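Long-range contact in glycoside Hydrolase (PDB 5T9X), which probably hydrolyses agarose or related red-algal galactans as a family 16 glycoside hydrolase of a human gut bacterium: residues Val158-Lys169 against Asp250-Pro261. Residues are numbered along the deposited sequence; the frame is centred on the assembly and turned at random.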
loop_
_atom_site.group_PDB
_atom_site.type_symbol
_atom_site.label_atom_id
_atom_site.label_comp_id
_atom_site.label_asym_id
_atom_site.label_seq_id
_atom_site.Cartn_x
_atom_site.Cartn_y
_atom_site.Cartn_z
ATOM N N VAL A 158 9.326 -3.378 -10.729
ATOM C CA VAL A 158 10.101 -4.388 -10.038
ATOM C C VAL A 158 9.556 -5.748 -10.407
ATOM O O VAL A 158 8.411 -5.873 -10.850
ATOM C CB VAL A 158 10.128 -4.184 -8.510
ATOM C CG1 VAL A 158 10.694 -2.815 -8.201
ATOM C CG2 VAL A 158 8.765 -4.322 -7.863
ATOM N N VAL A 159 10.403 -6.753 -10.259
ATOM C CA VAL A 159 10.029 -8.120 -10.467
ATOM C C VAL A 159 10.886 -8.960 -9.569
ATOM O O VAL A 159 11.958 -8.526 -9.160
ATOM C CB VAL A 159 10.197 -8.538 -11.951
ATOM C CG1 VAL A 159 11.674 -8.706 -12.349
ATOM C CG2 VAL A 159 9.415 -9.832 -12.230
ATOM N N TYR A 160 10.419 -10.160 -9.272
ATOM C CA TYR A 160 11.143 -11.088 -8.415
ATOM C C TYR A 160 12.533 -11.392 -9.011
ATOM O O TYR A 160 12.652 -11.361 -10.231
ATOM C CB TYR A 160 10.332 -12.395 -8.244
ATOM C CG TYR A 160 10.362 -13.337 -9.447
ATOM C CD1 TYR A 160 11.385 -14.272 -9.586
ATOM C CD2 TYR A 160 9.399 -13.281 -10.438
ATOM C CE1 TYR A 160 11.447 -15.111 -10.678
ATOM C CE2 TYR A 160 9.450 -14.135 -11.531
ATOM C CZ TYR A 160 10.493 -15.025 -11.650
ATOM O OH TYR A 160 10.577 -15.879 -12.692
ATOM N N PRO A 161 13.563 -11.676 -8.193
ATOM C CA PRO A 161 13.537 -11.584 -6.715
ATOM C C PRO A 161 13.755 -10.132 -6.255
ATOM O O PRO A 161 14.570 -9.418 -6.851
ATOM C CB PRO A 161 14.677 -12.496 -6.252
ATOM C CG PRO A 161 15.345 -12.998 -7.460
ATOM C CD PRO A 161 14.819 -12.266 -8.672
ATOM N N VAL A 162 12.994 -9.666 -5.268
ATOM C CA VAL A 162 13.057 -8.264 -4.880
ATOM C C VAL A 162 12.509 -8.118 -3.468
ATOM O O VAL A 162 11.610 -8.867 -3.077
ATOM C CB VAL A 162 12.361 -7.336 -5.902
ATOM C CG1 VAL A 162 10.883 -7.652 -6.048
ATOM C CG2 VAL A 162 12.539 -5.876 -5.542
ATOM N N TYR A 163 13.125 -7.210 -2.691
ATOM C CA TYR A 163 12.657 -6.883 -1.349
ATOM C C TYR A 163 12.239 -5.453 -1.383
ATOM O O TYR A 163 13.032 -4.617 -1.770
ATOM C CB TYR A 163 13.742 -7.099 -0.312
ATOM C CG TYR A 163 13.269 -6.783 1.074
ATOM C CD1 TYR A 163 12.290 -7.561 1.686
ATOM C CD2 TYR A 163 13.782 -5.704 1.787
ATOM C CE1 TYR A 163 11.826 -7.272 2.962
ATOM C CE2 TYR A 163 13.317 -5.410 3.069
ATOM C CZ TYR A 163 12.340 -6.198 3.638
ATOM O OH TYR A 163 11.880 -5.931 4.899
ATOM N N VAL A 164 10.977 -5.177 -1.047
ATOM C CA VAL A 164 10.445 -3.790 -1.052
ATOM C C VAL A 164 9.951 -3.505 0.350
ATOM O O VAL A 164 9.165 -4.299 0.886
ATOM C CB VAL A 164 9.281 -3.624 -2.035
ATOM C CG1 VAL A 164 8.773 -2.179 -2.046
ATOM C CG2 VAL A 164 9.674 -4.084 -3.440
ATOM N N GLU A 165 10.431 -2.416 0.961
ATOM C CA GLU A 165 10.126 -2.101 2.368
ATOM C C GLU A 165 9.762 -0.646 2.462
ATOM O O GLU A 165 10.508 0.172 1.968
ATOM C CB GLU A 165 11.320 -2.418 3.290
ATOM C CG GLU A 165 11.004 -2.548 4.781
ATOM C CD GLU A 165 12.236 -2.878 5.651
ATOM O OE1 GLU A 165 13.109 -1.986 5.760
ATOM O OE2 GLU A 165 12.349 -3.976 6.265
ATOM N N ALA A 166 8.625 -0.320 3.081
ATOM C CA ALA A 166 8.312 1.064 3.407
ATOM C C ALA A 166 8.409 1.288 4.905
ATOM O O ALA A 166 8.243 0.369 5.683
ATOM C CB ALA A 166 6.941 1.451 2.902
ATOM N N TYR A 167 8.753 2.521 5.264
ATOM C CA TYR A 167 8.750 3.014 6.637
ATOM C C TYR A 167 7.675 4.100 6.648
ATOM O O TYR A 167 7.818 5.160 5.988
ATOM C CB TYR A 167 10.120 3.610 6.991
ATOM C CG TYR A 167 10.380 3.866 8.459
ATOM C CD1 TYR A 167 10.117 2.886 9.400
ATOM C CD2 TYR A 167 10.976 5.054 8.897
ATOM C CE1 TYR A 167 10.394 3.079 10.739
ATOM C CE2 TYR A 167 11.250 5.267 10.247
ATOM C CZ TYR A 167 10.965 4.261 11.164
ATOM O OH TYR A 167 11.197 4.386 12.515
ATOM N N ALA A 168 6.583 3.808 7.348
ATOM C CA ALA A 168 5.356 4.553 7.159
ATOM C C ALA A 168 4.561 4.681 8.431
ATOM O O ALA A 168 4.594 3.808 9.321
ATOM C CB ALA A 168 4.520 3.844 6.130
ATOM N N LYS A 169 3.802 5.756 8.483
ATOM C CA LYS A 169 2.910 6.018 9.590
ATOM C C LYS A 169 1.482 6.039 9.061
ATOM O O LYS A 169 1.052 6.996 8.408
ATOM C CB LYS A 169 3.274 7.342 10.248
ATOM C CG LYS A 169 2.489 7.661 11.497
ATOM C CD LYS A 169 3.115 8.881 12.157
ATOM C CE LYS A 169 2.803 8.997 13.632
ATOM N NZ LYS A 169 1.369 9.342 13.776
ATOM N N ASP A 250 2.936 5.229 15.327
ATOM C CA ASP A 250 4.306 5.493 14.975
ATOM C C ASP A 250 4.636 5.057 13.542
ATOM O O ASP A 250 3.777 4.500 12.850
ATOM C CB ASP A 250 5.221 4.788 15.981
ATOM C CG ASP A 250 6.420 5.643 16.378
ATOM O OD1 ASP A 250 7.101 6.248 15.486
ATOM O OD2 ASP A 250 6.666 5.708 17.605
ATOM N N PHE A 251 5.868 5.366 13.114
ATOM C CA PHE A 251 6.470 4.810 11.907
ATOM C C PHE A 251 6.826 3.343 12.134
ATOM O O PHE A 251 7.283 2.965 13.209
ATOM C CB PHE A 251 7.688 5.626 11.448
ATOM C CG PHE A 251 7.318 6.956 10.862
ATOM C CD1 PHE A 251 7.060 7.083 9.494
ATOM C CD2 PHE A 251 7.151 8.074 11.686
ATOM C CE1 PHE A 251 6.686 8.308 8.939
ATOM C CE2 PHE A 251 6.760 9.303 11.156
ATOM C CZ PHE A 251 6.540 9.425 9.768
ATOM N N HIS A 252 6.516 2.504 11.140
ATOM C CA HIS A 252 6.881 1.075 11.163
ATOM C C HIS A 252 7.403 0.674 9.796
ATOM O O HIS A 252 6.963 1.218 8.779
ATOM C CB HIS A 252 5.686 0.201 11.549
ATOM C CG HIS A 252 5.278 0.352 12.965
ATOM N ND1 HIS A 252 5.827 -0.402 13.982
ATOM C CD2 HIS A 252 4.383 1.182 13.550
ATOM C CE1 HIS A 252 5.280 -0.056 15.133
ATOM N NE2 HIS A 252 4.400 0.903 14.899
ATOM N N ARG A 253 8.360 -0.245 9.798
ATOM C CA ARG A 253 8.797 -0.905 8.597
ATOM C C ARG A 253 7.854 -2.068 8.279
ATOM O O ARG A 253 7.632 -2.934 9.115
ATOM C CB ARG A 253 10.194 -1.472 8.779
ATOM C CG ARG A 253 11.345 -0.471 8.799
ATOM C CD ARG A 253 12.606 -1.244 9.172
ATOM N NE ARG A 253 12.584 -1.550 10.592
ATOM C CZ ARG A 253 13.219 -2.546 11.203
ATOM N NH1 ARG A 253 13.939 -3.430 10.543
ATOM N NH2 ARG A 253 13.104 -2.647 12.521
ATOM N N VAL A 254 7.310 -2.084 7.071
ATOM C CA VAL A 254 6.654 -3.254 6.513
ATOM C C VAL A 254 7.222 -3.505 5.126
ATOM O O VAL A 254 7.224 -2.613 4.284
ATOM C CB VAL A 254 5.143 -3.055 6.349
ATOM C CG1 VAL A 254 4.475 -4.400 6.015
ATOM C CG2 VAL A 254 4.564 -2.408 7.596
ATOM N N GLY A 255 7.697 -4.720 4.887
ATOM C CA GLY A 255 8.200 -5.110 3.572
ATOM C C GLY A 255 7.805 -6.513 3.146
ATOM O O GLY A 255 7.306 -7.316 3.955
ATOM N N VAL A 256 8.048 -6.799 1.864
ATOM C CA VAL A 256 7.838 -8.117 1.324
ATOM C C VAL A 256 9.060 -8.546 0.526
ATOM O O VAL A 256 9.649 -7.755 -0.219
ATOM C CB VAL A 256 6.521 -8.226 0.486
ATOM C CG1 VAL A 256 6.566 -7.379 -0.771
ATOM C CG2 VAL A 256 6.248 -9.660 0.119
ATOM N N TYR A 257 9.445 -9.800 0.732
ATOM C CA TYR A 257 10.366 -10.472 -0.128
ATOM C C TYR A 257 9.536 -11.287 -1.122
ATOM O O TYR A 257 8.951 -12.319 -0.779
ATOM C CB TYR A 257 11.305 -11.362 0.684
ATOM C CG TYR A 257 12.429 -12.034 -0.084
ATOM C CD1 TYR A 257 12.830 -11.593 -1.336
ATOM C CD2 TYR A 257 13.130 -13.070 0.482
ATOM C CE1 TYR A 257 13.860 -12.212 -2.020
ATOM C CE2 TYR A 257 14.171 -13.696 -0.199
ATOM C CZ TYR A 257 14.527 -13.252 -1.446
ATOM O OH TYR A 257 15.547 -13.835 -2.159
ATOM N N TRP A 258 9.453 -10.744 -2.329
ATOM C CA TRP A 258 8.900 -11.421 -3.467
ATOM C C TRP A 258 10.033 -12.251 -4.027
ATOM O O TRP A 258 10.836 -11.772 -4.830
ATOM C CB TRP A 258 8.410 -10.374 -4.483
ATOM C CG TRP A 258 7.803 -10.912 -5.711
ATOM C CD1 TRP A 258 7.440 -12.204 -5.966
ATOM C CD2 TRP A 258 7.428 -10.164 -6.850
ATOM N NE1 TRP A 258 6.909 -12.301 -7.217
ATOM C CE2 TRP A 258 6.873 -11.059 -7.775
ATOM C CE3 TRP A 258 7.505 -8.814 -7.182
ATOM C CZ2 TRP A 258 6.432 -10.660 -9.007
ATOM C CZ3 TRP A 258 7.061 -8.409 -8.400
ATOM C CH2 TRP A 258 6.530 -9.320 -9.302
ATOM N N LYS A 259 10.087 -13.504 -3.626
ATOM C CA LYS A 259 11.245 -14.332 -3.898
ATOM C C LYS A 259 11.173 -15.029 -5.271
ATOM O O LYS A 259 12.144 -15.075 -6.004
ATOM C CB LYS A 259 11.400 -15.330 -2.745
ATOM C CG LYS A 259 12.577 -16.244 -2.880
ATOM C CD LYS A 259 12.793 -17.054 -1.611
ATOM C CE LYS A 259 13.819 -18.144 -1.923
ATOM N NZ LYS A 259 14.239 -18.851 -0.693
ATOM N N ASP A 260 10.033 -15.613 -5.587
ATOM C CA ASP A 260 9.779 -16.216 -6.891
ATOM C C ASP A 260 8.251 -16.214 -7.102
ATOM O O ASP A 260 7.539 -15.703 -6.252
ATOM C CB ASP A 260 10.453 -17.589 -6.979
ATOM C CG ASP A 260 9.882 -18.581 -6.019
ATOM O OD1 ASP A 260 8.646 -18.713 -5.944
ATOM O OD2 ASP A 260 10.678 -19.265 -5.339
ATOM N N PRO A 261 7.737 -16.764 -8.217
ATOM C CA PRO A 261 6.276 -16.629 -8.403
ATOM C C PRO A 261 5.360 -17.383 -7.437
ATOM O O PRO A 261 4.157 -17.129 -7.448
ATOM C CB PRO A 261 6.055 -17.125 -9.840
ATOM C CG PRO A 261 7.384 -16.956 -10.510
ATOM C CD PRO A 261 8.377 -17.303 -9.435
#
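Val162 and Trp258 open a run of four hydrogen-bonded pairs, continued by Val164 with Val256, Ala166 with Val254 and Ala168 with His252, that zips strands 162-169 and 252-260 together antiparallel (164° between their directions) in one sheet of the beta-jelly-roll sandwich of family 16. Each pair is closed by two N...O bonds, for example Val164 N to Val256 O at 3.0 Å. Val164, Val254, Val256 and Trp258 pack on Met181, Ile190, Ile192 and Ile193 of the second sheet. Trp258, with CG anti to its own N (chi1 -180°), lays one face of its indole against the backbone of Val159 and Tyr160. Tyr160 CB stands 3.6 Å from the centroid of the Trp258 five-membered ring, only 9° off its normal, a CH-pi contact over the face; Val162 CG1 comes obliquely to Trp258 CE3, and the indole NE1 is satisfied by Leu293 O. Tyr160, joined to Pro161 by a cis peptide, receives Pro261 CD over one face of its ring.

At the other end, Phe251 is used twice. Its CB lies over a face of the Tyr167 phenol, 3.8 Å from the ring centroid, while its own ring takes Lys169 CB over the centre at 3.7 Å. The rings of Tyr167 and Phe251 themselves meet obliquely. Tyr167 also stacks on Trp333; its side chain is about 7 Å from the bound sodium ion, and its backbone hydrogen-bonds to Asp332, which belongs to the sodium site.

In the middle of the strands Glu165, paired with Gly255, reaches across to the neighbouring strand: Glu165 OE1, salt-bridged to Arg335, touches the aliphatic part of Arg253, 3.5 Å from Arg253 CD. At 4.6 Å, Glu165 OE2 and Arg253 NH1 are beyond a salt bridge; the carboxylate and guanidinium planes are nearly perpendicular.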